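Local coordinates for peptidase M3B, oligoendopeptidase F (PDB 2QR4), which probably cleaves oligopeptides as a metal-dependent, presumably zinc-dependent, endopeptidase of family M3, at residues A[200-205]-A[486-492]; A[18-22]-A[42-46]; A[419-423]-A[572-576]; A[401-406]-A[512-516]. All coordinates share one frame; numbering follows the deposited sequence.

Contact 1: A[200-205]-A[486-492]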
loop_
_atom_site.group_PDB
_atom_site.type_symbol
_atom_site.label_atom_id
_atom_site.label_comp_id
_atom_site.label_asym_id
_atom_site.label_seq_id
_atom_site.Cartn_x
_atom_site.Cartn_y
_atom_site.Cartn_z
ATOM N N LEU A 200 19.903 -14.724 1.361
ATOM C CA LEU A 200 18.480 -14.414 1.267
ATOM C C LEU A 200 18.163 -13.286 2.217
ATOM O O LEU A 200 17.492 -12.323 1.853
ATOM C CB LEU A 200 17.615 -15.635 1.592
ATOM C CG LEU A 200 16.095 -15.417 1.569
ATOM C CD1 LEU A 200 15.466 -15.837 0.246
ATOM C CD2 LEU A 200 15.433 -16.164 2.702
ATOM N N TYR A 201 18.675 -13.396 3.436
ATOM C CA TYR A 201 18.392 -12.396 4.456
ATOM C C TYR A 201 19.063 -11.052 4.214
ATOM O O TYR A 201 18.577 -10.036 4.694
ATOM C CB TYR A 201 18.650 -12.941 5.858
ATOM C CG TYR A 201 17.498 -13.792 6.331
ATOM C CD1 TYR A 201 16.343 -13.208 6.824
ATOM C CD2 TYR A 201 17.538 -15.171 6.229
ATOM C CE1 TYR A 201 15.257 -13.987 7.234
ATOM C CE2 TYR A 201 16.466 -15.955 6.633
ATOM C CZ TYR A 201 15.332 -15.351 7.146
ATOM O OH TYR A 201 14.265 -16.124 7.557
ATOM N N SER A 202 20.155 -11.019 3.457
ATOM C CA SER A 202 20.751 -9.722 3.140
ATOM C C SER A 202 19.731 -8.862 2.388
ATOM O O SER A 202 19.689 -7.658 2.546
ATOM C CB SER A 202 22.047 -9.876 2.331
ATOM O OG SER A 202 21.790 -10.459 1.063
ATOM N N VAL A 203 18.883 -9.495 1.592
ATOM C CA VAL A 203 17.888 -8.761 0.823
ATOM C C VAL A 203 16.682 -8.325 1.662
ATOM O O VAL A 203 16.213 -7.201 1.526
ATOM C CB VAL A 203 17.422 -9.575 -0.421
ATOM C CG1 VAL A 203 16.256 -8.887 -1.110
ATOM C CG2 VAL A 203 18.586 -9.751 -1.396
ATOM N N TYR A 204 16.167 -9.205 2.516
ATOM C CA TYR A 204 15.090 -8.798 3.425
ATOM C C TYR A 204 15.514 -7.679 4.354
ATOM O O TYR A 204 14.737 -6.771 4.637
ATOM C CB TYR A 204 14.484 -9.996 4.171
ATOM C CG TYR A 204 13.645 -10.771 3.212
ATOM C CD1 TYR A 204 12.421 -10.273 2.779
ATOM C CD2 TYR A 204 14.118 -11.942 2.641
ATOM C CE1 TYR A 204 11.669 -10.951 1.838
ATOM C CE2 TYR A 204 13.376 -12.628 1.708
ATOM C CZ TYR A 204 12.155 -12.131 1.310
ATOM O OH TYR A 204 11.431 -12.822 0.382
ATOM N N GLU A 205 16.758 -7.716 4.801
ATOM C CA GLU A 205 17.281 -6.632 5.611
ATOM C C GLU A 205 17.297 -5.311 4.822
ATOM O O GLU A 205 16.884 -4.265 5.321
ATOM C CB GLU A 205 18.671 -6.985 6.140
ATOM C CG GLU A 205 19.467 -5.789 6.696
ATOM C CD GLU A 205 20.734 -6.206 7.442
ATOM O OE1 GLU A 205 21.358 -7.224 7.076
ATOM O OE2 GLU A 205 21.116 -5.508 8.400
ATOM N N ILE A 486 17.801 -13.454 11.532
ATOM C CA ILE A 486 16.444 -13.943 11.750
ATOM C C ILE A 486 15.529 -12.870 12.323
ATOM O O ILE A 486 14.327 -13.058 12.394
ATOM C CB ILE A 486 16.416 -15.189 12.655
ATOM C CG1 ILE A 486 15.224 -16.060 12.284
ATOM C CG2 ILE A 486 16.366 -14.803 14.124
ATOM C CD1 ILE A 486 15.423 -16.793 10.969
ATOM N N LYS A 487 16.095 -11.743 12.736
ATOM C CA LYS A 487 15.269 -10.623 13.182
ATOM C C LYS A 487 14.365 -10.103 12.057
ATOM O O LYS A 487 13.366 -9.434 12.320
ATOM C CB LYS A 487 16.135 -9.479 13.721
ATOM C CG LYS A 487 16.962 -9.858 14.920
ATOM C CD LYS A 487 17.953 -8.768 15.276
ATOM C CE LYS A 487 17.256 -7.542 15.784
ATOM N NZ LYS A 487 18.201 -6.686 16.560
ATOM N N PHE A 488 14.710 -10.409 10.807
ATOM C CA PHE A 488 13.974 -9.857 9.666
ATOM C C PHE A 488 13.013 -10.857 9.041
ATOM O O PHE A 488 12.268 -10.523 8.115
ATOM C CB PHE A 488 14.951 -9.306 8.622
ATOM C CG PHE A 488 16.022 -8.422 9.214
ATOM C CD1 PHE A 488 15.691 -7.193 9.791
ATOM C CD2 PHE A 488 17.347 -8.825 9.220
ATOM C CE1 PHE A 488 16.667 -6.369 10.340
ATOM C CE2 PHE A 488 18.346 -7.999 9.776
ATOM C CZ PHE A 488 18.002 -6.776 10.331
ATOM N N GLU A 489 12.997 -12.079 9.565
ATOM C CA GLU A 489 12.075 -13.092 9.038
ATOM C C GLU A 489 10.593 -12.645 8.968
ATOM O O GLU A 489 9.896 -13.034 8.050
ATOM C CB GLU A 489 12.210 -14.430 9.790
ATOM C CG GLU A 489 11.288 -15.528 9.245
ATOM C CD GLU A 489 11.518 -16.876 9.899
ATOM O OE1 GLU A 489 11.540 -17.896 9.171
ATOM O OE2 GLU A 489 11.685 -16.918 11.139
ATOM N N TRP A 490 10.117 -11.824 9.907
ATOM C CA TRP A 490 8.702 -11.387 9.877
ATOM C C TRP A 490 8.306 -10.857 8.507
ATOM O O TRP A 490 7.133 -10.922 8.128
ATOM C CB TRP A 490 8.405 -10.312 10.931
ATOM C CG TRP A 490 9.276 -9.123 10.770
ATOM C CD1 TRP A 490 10.477 -8.885 11.392
ATOM C CD2 TRP A 490 9.047 -8.012 9.898
ATOM N NE1 TRP A 490 11.007 -7.690 10.952
ATOM C CE2 TRP A 490 10.148 -7.136 10.035
ATOM C CE3 TRP A 490 8.021 -7.678 9.005
ATOM C CZ2 TRP A 490 10.248 -5.942 9.315
ATOM C CZ3 TRP A 490 8.121 -6.487 8.289
ATOM C CH2 TRP A 490 9.229 -5.639 8.449
ATOM N N SER A 491 9.288 -10.354 7.760
ATOM C CA SER A 491 9.014 -9.629 6.536
ATOM C C SER A 491 8.825 -10.522 5.313
ATOM O O SER A 491 8.426 -10.042 4.255
ATOM C CB SER A 491 10.115 -8.589 6.268
ATOM O OG SER A 491 11.334 -9.201 5.874
ATOM N N ARG A 492 9.107 -11.811 5.443
ATOM C CA ARG A 492 8.993 -12.695 4.287
ATOM C C ARG A 492 7.829 -13.679 4.396
ATOM O O ARG A 492 7.607 -14.492 3.496
ATOM C CB ARG A 492 10.309 -13.427 4.022
ATOM C CG ARG A 492 10.755 -14.330 5.148
ATOM C CD ARG A 492 12.166 -14.899 4.898
ATOM N NE ARG A 492 12.128 -16.139 4.141
ATOM C CZ ARG A 492 11.966 -17.345 4.680
ATOM N NH1 ARG A 492 11.929 -18.415 3.896
ATOM N NH2 ARG A 492 11.833 -17.486 5.998
HETATM O O HOH W 1 11.274 -15.902 1.696
#
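Tyr201 and Tyr204 of helix 190-206 are both crossed at about a right angle by Arg492, in the connection between helices 461-476 and 503-520. This is a buried helix-to-loop junction within the largely helical body of the M3 peptidase fold. Arg492 lays its CB over one face of Tyr204, 3.7 Å from the ring centroid, as a CH-pi contact, while its guanidinium plane is turned 71° from that ring. With CG tucked between backbone N and carbonyl carbon (chi1 62°) and a bend at chi3, the chain brings Arg492 NH2 to Glu489 OE1, a salt bridge of 3.2 Å. Glu489 is also held by Arg438 and Tyr468. Tyrosine suits position 201 because its ring edge meets the backbone at Phe488 and Glu489, while its OH reaches to 3.2 Å from Arg492 NH2. Ile486 lies alongside, its CD1 4.1 Å from Tyr201 CZ. Further along, Glu205 CB rests over one face of Phe488, 4.0 Å from the centroid, its carboxylate tilted 29° from the ring. Ser491 OG donates to Phe488 O at 2.8 Å, steadying the turn. Tyr204 OH bonds to Asn157, and a water accepts from Arg492 NE at 2.6 Å.

Contact 2: A[18-22]-A[42-46]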
loop_
_atom_site.group_PDB
_atom_site.type_symbol
_atom_site.label_atom_id
_atom_site.label_comp_id
_atom_site.label_asym_id
_atom_site.label_seq_id
_atom_site.Cartn_x
_atom_site.Cartn_y
_atom_site.Cartn_z
ATOM N N GLU A 18 -26.414 -7.692 -15.116
ATOM C CA GLU A 18 -27.303 -8.260 -14.113
ATOM C C GLU A 18 -27.388 -7.300 -12.935
ATOM O O GLU A 18 -28.431 -7.142 -12.299
ATOM C CB GLU A 18 -26.783 -9.615 -13.630
ATOM C CG GLU A 18 -27.827 -10.451 -12.916
ATOM C CD GLU A 18 -27.274 -11.750 -12.345
ATOM O OE1 GLU A 18 -26.063 -12.013 -12.497
ATOM O OE2 GLU A 18 -28.061 -12.507 -11.735
ATOM N N LEU A 19 -26.266 -6.646 -12.671
ATOM C CA LEU A 19 -26.113 -5.770 -11.528
ATOM C C LEU A 19 -27.107 -4.622 -11.524
ATOM O O LEU A 19 -27.428 -4.081 -10.472
ATOM C CB LEU A 19 -24.705 -5.204 -11.540
ATOM C CG LEU A 19 -24.143 -4.809 -10.201
ATOM C CD1 LEU A 19 -24.219 -6.001 -9.285
ATOM C CD2 LEU A 19 -22.722 -4.350 -10.405
ATOM N N LYS A 20 -27.585 -4.250 -12.706
ATOM C CA LYS A 20 -28.532 -3.154 -12.841
ATOM C C LYS A 20 -29.845 -3.484 -12.147
ATOM O O LYS A 20 -30.570 -2.588 -11.714
ATOM C CB LYS A 20 -28.755 -2.811 -14.321
ATOM C CG LYS A 20 -27.522 -2.189 -14.979
ATOM C CD LYS A 20 -27.585 -2.235 -16.502
ATOM C CE LYS A 20 -26.302 -1.659 -17.118
ATOM N NZ LYS A 20 -26.185 -1.949 -18.576
ATOM N N GLN A 21 -30.133 -4.774 -12.020
ATOM C CA GLN A 21 -31.357 -5.226 -11.363
ATOM C C GLN A 21 -31.295 -5.050 -9.842
ATOM O O GLN A 21 -32.279 -5.277 -9.141
ATOM C CB GLN A 21 -31.656 -6.679 -11.742
ATOM C CG GLN A 21 -32.018 -6.850 -13.219
ATOM C CD GLN A 21 -31.404 -8.095 -13.841
ATOM O OE1 GLN A 21 -31.549 -9.204 -13.322
ATOM N NE2 GLN A 21 -30.711 -7.914 -14.964
ATOM N N SER A 22 -30.134 -4.645 -9.338
ATOM C CA SER A 22 -29.975 -4.353 -7.913
ATOM C C SER A 22 -30.929 -3.265 -7.455
ATOM O O SER A 22 -31.537 -3.363 -6.395
ATOM C CB SER A 22 -28.552 -3.902 -7.618
ATOM O OG SER A 22 -28.324 -3.866 -6.227
ATOM N N PHE A 42 -31.120 -12.753 -5.426
ATOM C CA PHE A 42 -30.392 -11.890 -6.322
ATOM C C PHE A 42 -28.986 -11.607 -5.808
ATOM O O PHE A 42 -28.016 -11.838 -6.537
ATOM C CB PHE A 42 -31.124 -10.568 -6.585
ATOM C CG PHE A 42 -30.261 -9.546 -7.285
ATOM C CD1 PHE A 42 -30.120 -9.571 -8.666
ATOM C CD2 PHE A 42 -29.559 -8.588 -6.558
ATOM C CE1 PHE A 42 -29.309 -8.649 -9.322
ATOM C CE2 PHE A 42 -28.734 -7.646 -7.205
ATOM C CZ PHE A 42 -28.603 -7.680 -8.583
ATOM N N VAL A 43 -28.848 -11.110 -4.576
ATOM C CA VAL A 43 -27.516 -10.658 -4.184
ATOM C C VAL A 43 -26.550 -11.814 -3.983
ATOM O O VAL A 43 -25.374 -11.685 -4.272
ATOM C CB VAL A 43 -27.445 -9.641 -2.984
ATOM C CG1 VAL A 43 -28.685 -8.769 -2.878
ATOM C CG2 VAL A 43 -27.143 -10.343 -1.697
ATOM N N LEU A 44 -27.037 -12.945 -3.500
ATOM C CA LEU A 44 -26.156 -14.078 -3.294
ATOM C C LEU A 44 -25.652 -14.590 -4.634
ATOM O O LEU A 44 -24.507 -14.986 -4.772
ATOM C CB LEU A 44 -26.869 -15.188 -2.509
ATOM C CG LEU A 44 -26.405 -15.374 -1.055
ATOM C CD1 LEU A 44 -25.706 -14.147 -0.479
ATOM C CD2 LEU A 44 -27.557 -15.804 -0.167
ATOM N N ARG A 45 -26.524 -14.562 -5.630
ATOM C CA ARG A 45 -26.199 -15.092 -6.926
ATOM C C ARG A 45 -25.154 -14.209 -7.595
ATOM O O ARG A 45 -24.186 -14.709 -8.171
ATOM C CB ARG A 45 -27.475 -15.162 -7.767
ATOM C CG ARG A 45 -27.277 -15.550 -9.197
ATOM C CD ARG A 45 -28.257 -14.783 -10.079
ATOM N NE ARG A 45 -29.643 -14.878 -9.625
ATOM C CZ ARG A 45 -30.567 -13.944 -9.842
ATOM N NH1 ARG A 45 -30.242 -12.826 -10.495
ATOM N NH2 ARG A 45 -31.814 -14.118 -9.397
ATOM N N VAL A 46 -25.345 -12.896 -7.512
ATOM C CA VAL A 46 -24.424 -11.964 -8.154
ATOM C C VAL A 46 -23.108 -11.963 -7.403
ATOM O O VAL A 46 -22.031 -12.018 -8.001
ATOM C CB VAL A 46 -25.007 -10.535 -8.218
ATOM C CG1 VAL A 46 -23.969 -9.568 -8.612
ATOM C CG2 VAL A 46 -26.096 -10.489 -9.247
#
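Phe42 has the largest buried area of the residues here, its ring reaching from helix 33-63 to lie against the backbone of the turn formed by residues 18-22. Its CG stands anti to the backbone N (chi1 168°), which sends the ring outward among the backbone atoms of the turn. The ring edge meets a carbonyl in its plane, with Phe42 CE1 3.5 Å from Glu18 O. At the far end, Phe42 CE2 lies 3.8 Å from Ser22 CB, and Gln21 O sits over one face. A flat ring suits this place because its rim can lie against the peptide atoms of a tight turn. Beside it, Val46 CG1 touches Leu19 CD1 at 3.6 Å, two branched chains crossing at about a right angle, and Val46 CG2 comes 3.5 Å from Glu18 CD. These contacts fasten the chain leaving helix 4-18 onto the long helix 33-63 in the N-terminal helical part of the protein, with helix 68-87 packing on both Leu19 and Val46. Polar contacts lie at the more exposed rim. Arg45 NH1 is modelled 2.5 Å from Glu18 OE2 as a salt bridge with nearly coplanar groups, though that oxygen's place is uncertain. Ser22 OG bonds to Ala87 O and Trp90 NE1.

Contact 3: A[419-423]-A[572-576]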
loop_
_atom_site.group_PDB
_atom_site.type_symbol
_atom_site.label_atom_id
_atom_site.label_comp_id
_atom_site.label_asym_id
_atom_site.label_seq_id
_atom_site.Cartn_x
_atom_site.Cartn_y
_atom_site.Cartn_z
ATOM N N ARG A 419 16.838 -47.853 13.849
ATOM C CA ARG A 419 16.920 -46.792 12.847
ATOM C C ARG A 419 15.524 -46.407 12.361
ATOM O O ARG A 419 15.216 -45.220 12.244
ATOM C CB ARG A 419 17.813 -47.184 11.663
ATOM C CG ARG A 419 19.270 -46.723 11.760
ATOM C CD ARG A 419 20.100 -47.625 12.667
ATOM N NE ARG A 419 20.034 -49.040 12.280
ATOM C CZ ARG A 419 21.072 -49.756 11.848
ATOM N NH1 ARG A 419 22.273 -49.197 11.743
ATOM N NH2 ARG A 419 20.912 -51.035 11.527
ATOM N N VAL A 420 14.680 -47.405 12.093
ATOM C CA VAL A 420 13.292 -47.132 11.739
ATOM C C VAL A 420 12.592 -46.365 12.862
ATOM O O VAL A 420 12.072 -45.277 12.632
ATOM C CB VAL A 420 12.484 -48.400 11.435
ATOM C CG1 VAL A 420 11.087 -48.016 10.952
ATOM C CG2 VAL A 420 13.191 -49.260 10.398
ATOM N N ARG A 421 12.597 -46.900 14.082
ATOM C CA ARG A 421 11.923 -46.192 15.171
ATOM C C ARG A 421 12.411 -44.747 15.276
ATOM O O ARG A 421 11.603 -43.831 15.401
ATOM C CB ARG A 421 12.070 -46.910 16.515
ATOM C CG ARG A 421 11.438 -48.284 16.543
ATOM C CD ARG A 421 11.454 -48.876 17.946
ATOM N NE ARG A 421 10.530 -48.168 18.826
ATOM C CZ ARG A 421 9.221 -48.374 18.822
ATOM N NH1 ARG A 421 8.703 -49.257 17.978
ATOM N NH2 ARG A 421 8.431 -47.691 19.643
ATOM N N ALA A 422 13.726 -44.541 15.219
ATOM C CA ALA A 422 14.280 -43.189 15.321
ATOM C C ALA A 422 13.714 -42.291 14.233
ATOM O O ALA A 422 13.308 -41.149 14.502
ATOM C CB ALA A 422 15.806 -43.207 15.258
ATOM N N TYR A 423 13.668 -42.812 13.010
ATOM C CA TYR A 423 13.188 -42.015 11.897
ATOM C C TYR A 423 11.766 -41.543 12.145
ATOM O O TYR A 423 11.467 -40.362 11.956
ATOM C CB TYR A 423 13.248 -42.760 10.554
ATOM C CG TYR A 423 12.818 -41.857 9.420
ATOM C CD1 TYR A 423 11.507 -41.869 8.945
ATOM C CD2 TYR A 423 13.710 -40.940 8.875
ATOM C CE1 TYR A 423 11.109 -41.017 7.927
ATOM C CE2 TYR A 423 13.330 -40.081 7.868
ATOM C CZ TYR A 423 12.032 -40.118 7.394
ATOM O OH TYR A 423 11.673 -39.245 6.381
ATOM N N GLU A 572 11.822 -40.919 24.338
ATOM C CA GLU A 572 12.126 -42.214 23.718
ATOM C C GLU A 572 13.229 -42.090 22.652
ATOM O O GLU A 572 14.093 -42.954 22.540
ATOM C CB GLU A 572 10.862 -42.876 23.134
ATOM C CG GLU A 572 11.138 -44.202 22.397
ATOM C CD GLU A 572 9.900 -44.813 21.739
ATOM O OE1 GLU A 572 8.814 -44.182 21.762
ATOM O OE2 GLU A 572 10.016 -45.941 21.202
ATOM N N LEU A 573 13.205 -41.008 21.885
ATOM C CA LEU A 573 14.237 -40.765 20.868
ATOM C C LEU A 573 15.628 -40.575 21.494
ATOM O O LEU A 573 16.608 -41.135 21.022
ATOM C CB LEU A 573 13.871 -39.537 20.018
ATOM C CG LEU A 573 14.853 -39.176 18.899
ATOM C CD1 LEU A 573 15.119 -40.375 17.949
ATOM C CD2 LEU A 573 14.373 -37.961 18.130
ATOM N N GLU A 574 15.704 -39.778 22.553
ATOM C CA GLU A 574 16.946 -39.619 23.295
ATOM C C GLU A 574 17.497 -40.952 23.803
ATOM O O GLU A 574 18.685 -41.230 23.651
ATOM C CB GLU A 574 16.750 -38.669 24.470
ATOM C CG GLU A 574 16.548 -37.236 24.062
ATOM C CD GLU A 574 16.159 -36.370 25.226
ATOM O OE1 GLU A 574 16.158 -36.885 26.359
ATOM O OE2 GLU A 574 15.848 -35.181 25.010
ATOM N N GLU A 575 16.639 -41.769 24.411
ATOM C CA GLU A 575 17.088 -43.049 24.962
ATOM C C GLU A 575 17.572 -43.942 23.834
ATOM O O GLU A 575 18.534 -44.695 23.973
ATOM C CB GLU A 575 15.973 -43.746 25.752
ATOM C CG GLU A 575 15.587 -43.035 27.051
ATOM C CD GLU A 575 14.248 -43.511 27.624
ATOM O OE1 GLU A 575 13.595 -44.405 27.026
ATOM O OE2 GLU A 575 13.850 -42.983 28.686
ATOM N N LEU A 576 16.902 -43.839 22.701
ATOM C CA LEU A 576 17.285 -44.606 21.548
ATOM C C LEU A 576 18.679 -44.160 21.091
ATOM O O LEU A 576 19.561 -44.986 20.872
ATOM C CB LEU A 576 16.243 -44.399 20.459
ATOM C CG LEU A 576 16.025 -45.511 19.450
ATOM C CD1 LEU A 576 14.613 -45.407 18.907
ATOM C CD2 LEU A 576 17.060 -45.402 18.330
HETATM O O HOH W 2 12.303 -47.301 20.897
#
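Leu576, Ala422 and Arg421 have the most surface buried where helix 557-579 passes helix 418-454. Leu576 sets its two methyls against neighbouring residues of the other helix: CD1 lies 3.8 Å from Arg421 CB, while CD2 lies 4.0 Å from Ala422 CB. A forked leucine suits this position because one side chain can serve two successive residues.

Ala422 brings a single methyl to the interface, and its small size leaves room for two leucines to close in. Besides Leu576 it meets Leu573, one turn earlier, whose CD1 is 4.0 Å from Ala422 CB.

Arg421 combines both kinds of contact. Its CB joins the apolar patch, and a bend at chi3 (70°) turns the guanidinium edge toward Glu572, whose extended chain carries its carboxylate across at about a right angle. Both donors grip one oxygen in the guanidinium plane. Arg421 NH2 reaches Glu572 OE2 at 2.8 Å through the syn lone pair in a fairly straight bond (163°), whereas Arg421 NE makes a longer, more bent one to Glu572 OE2 at 3.3 Å. A water links the pair, accepting from Arg421 NE and donating to Glu572 OE2. Arg421 NH1 bonds to Leu412 O at the end of helix 394-414 and to Glu415 O in the link that follows.

The two helical segments run roughly antiparallel, at 146° with axes 10.0 Å apart. Leu573 and Glu572 extend the packing to Leu429, Asn426 and Leu425 further along helix 418-454, Leu576 touches Pro418 at its start, and Glu574 forms a salt bridge with Arg265 on helix 260-274.

Contact 4: A[401-406]-A[512-516]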
loop_
_atom_site.group_PDB
_atom_site.type_symbol
_atom_site.label_atom_id
_atom_site.label_comp_id
_atom_site.label_asym_id
_atom_site.label_seq_id
_atom_site.Cartn_x
_atom_site.Cartn_y
_atom_site.Cartn_z
ATOM N N THR A 401 -4.395 -35.203 9.048
ATOM C CA THR A 401 -3.429 -35.285 10.139
ATOM C C THR A 401 -3.785 -36.429 11.086
ATOM O O THR A 401 -2.902 -37.113 11.586
ATOM C CB THR A 401 -3.371 -33.956 10.901
ATOM O OG1 THR A 401 -3.261 -32.889 9.956
ATOM C CG2 THR A 401 -2.179 -33.896 11.865
ATOM N N THR A 402 -5.078 -36.649 11.312
ATOM C CA THR A 402 -5.512 -37.703 12.210
ATOM C C THR A 402 -5.012 -39.026 11.666
ATOM O O THR A 402 -4.499 -39.860 12.416
ATOM C CB THR A 402 -7.047 -37.744 12.344
ATOM O OG1 THR A 402 -7.522 -36.472 12.784
ATOM C CG2 THR A 402 -7.484 -38.794 13.353
ATOM N N ASN A 403 -5.164 -39.214 10.358
ATOM C CA ASN A 403 -4.701 -40.430 9.691
ATOM C C ASN A 403 -3.188 -40.642 9.839
ATOM O O ASN A 403 -2.738 -41.737 10.151
ATOM C CB ASN A 403 -5.116 -40.412 8.217
ATOM C CG ASN A 403 -6.569 -40.839 8.012
ATOM O OD1 ASN A 403 -7.291 -41.120 8.966
ATOM N ND2 ASN A 403 -6.994 -40.902 6.758
ATOM N N GLU A 404 -2.415 -39.582 9.634
ATOM C CA GLU A 404 -0.972 -39.622 9.831
ATOM C C GLU A 404 -0.634 -40.019 11.270
ATOM O O GLU A 404 0.265 -40.844 11.520
ATOM C CB GLU A 404 -0.353 -38.262 9.506
ATOM C CG GLU A 404 0.106 -38.091 8.058
ATOM C CD GLU A 404 0.992 -36.850 7.866
ATOM O OE1 GLU A 404 0.671 -35.786 8.446
ATOM O OE2 GLU A 404 2.010 -36.937 7.138
ATOM N N ASN A 405 -1.365 -39.432 12.212
ATOM C CA ASN A 405 -1.220 -39.781 13.625
ATOM C C ASN A 405 -1.418 -41.264 13.857
ATOM O O ASN A 405 -0.670 -41.888 14.611
ATOM C CB ASN A 405 -2.183 -38.967 14.495
ATOM C CG ASN A 405 -1.703 -37.530 14.698
ATOM O OD1 ASN A 405 -0.517 -37.247 14.560
ATOM N ND2 ASN A 405 -2.624 -36.623 15.018
ATOM N N ILE A 406 -2.417 -41.827 13.183
ATOM C CA ILE A 406 -2.755 -43.221 13.361
ATOM C C ILE A 406 -1.694 -44.118 12.728
ATOM O O ILE A 406 -1.369 -45.172 13.270
ATOM C CB ILE A 406 -4.165 -43.517 12.827
ATOM C CG1 ILE A 406 -5.208 -42.848 13.728
ATOM C CG2 ILE A 406 -4.429 -45.015 12.770
ATOM C CD1 ILE A 406 -6.637 -42.984 13.208
ATOM N N ALA A 512 -6.340 -32.791 15.830
ATOM C CA ALA A 512 -6.098 -34.065 15.192
ATOM C C ALA A 512 -5.468 -35.026 16.213
ATOM O O ALA A 512 -5.893 -36.179 16.340
ATOM C CB ALA A 512 -5.228 -33.904 13.974
ATOM N N SER A 513 -4.482 -34.541 16.961
ATOM C CA SER A 513 -3.824 -35.372 17.974
ATOM C C SER A 513 -4.781 -35.936 19.025
ATOM O O SER A 513 -4.685 -37.105 19.383
ATOM C CB SER A 513 -2.679 -34.621 18.653
ATOM O OG SER A 513 -2.120 -35.423 19.680
ATOM N N ALA A 514 -5.702 -35.103 19.505
ATOM C CA ALA A 514 -6.727 -35.529 20.470
ATOM C C ALA A 514 -7.697 -36.552 19.882
ATOM O O ALA A 514 -8.175 -37.455 20.580
ATOM C CB ALA A 514 -7.509 -34.323 20.982
ATOM N N LEU A 515 -8.001 -36.400 18.600
ATOM C CA LEU A 515 -8.904 -37.317 17.925
ATOM C C LEU A 515 -8.277 -38.689 17.648
ATOM O O LEU A 515 -8.950 -39.705 17.758
ATOM C CB LEU A 515 -9.435 -36.687 16.637
ATOM C CG LEU A 515 -10.513 -35.627 16.848
ATOM C CD1 LEU A 515 -10.875 -34.977 15.527
ATOM C CD2 LEU A 515 -11.762 -36.259 17.519
ATOM N N ALA A 516 -6.998 -38.726 17.291
ATOM C CA ALA A 516 -6.326 -40.006 17.053
ATOM C C ALA A 516 -6.167 -40.779 18.357
ATOM O O ALA A 516 -6.279 -42.016 18.378
ATOM C CB ALA A 516 -4.970 -39.807 16.391
#
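The methyl of Ala512 nests against two neighbouring threonines of helix 394-414, with Ala512 CB 3.6 Å from Thr401 CB and equally 3.6 Å from Thr402 OG1. One turn on, Ala516 repeats the pattern: its CB lies 3.5 Å from Asn405 CB and 4.0 Å from Ile406 CG1. Alanine suits both places: its single methyl lets the helices come close, the CA atoms of Thr402 and Ala512 lying 4.7 Å apart.

Thr402 faces the second helix with both branches. Its CG2, anti to the backbone N, is carried toward Ala516 and stops 4.0 Å from Ala516 N. Its OG1 stands beside its own backbone N (chi1 -57°), over Ala512, and bonds back to Ile398 O. Thr401 OG1 likewise bonds to Glu397 O, so threonine can sit in this close helix-helix seam with its hydroxyl satisfied by its own helix.

Asn405 brings the nitrogen of its amide up to the Ala512-Ser513 peptide. Its ND2 is 3.4 Å from Ser513 N, but both are donors and they do not bond. What Asn405 contributes here is contact by shape, from CB and the amide nitrogen.

The short segments cross at -51° with axes 8.4 Å apart. The Ala512-Ala516 ridge lies between the ridges Thr401-Asn405 and Thr402-Ile406, the ridges-into-grooves packing of i to i+4 rows, for which a crossing near -50° is expected. Tyr530 of helix 526-536 closes one side at Thr402. Glu404 touches Phe365 and His369 of helix 361-379, which carries an HEXXH sequence, the motif by which M3 peptidases, like other members of clan MA, probably bind their metal.

In the fold
Contact 2 joins segments close in sequence near the N terminus, and its centre lies about 61 Å from that of contact 3, on opposite sides of the chain's centre. Contacts 1, 3 and 4 come later, and their segments alternate along the chain, so the chain spans they close overlap. Contacts 3 and 4 are near each other, with centres about 20 Å apart and nearest atoms about 10 Å apart, and helices 394-414 and 418-454 follow one another in sequence. Contact 1 lies about 34 Å from contact 4 between centres. These three join later parts of the chain to earlier helices; contact 4 lies next to helix 361-379, which carries the HEXXH sequence, while contact 2 lies in the distant N-terminal helical part.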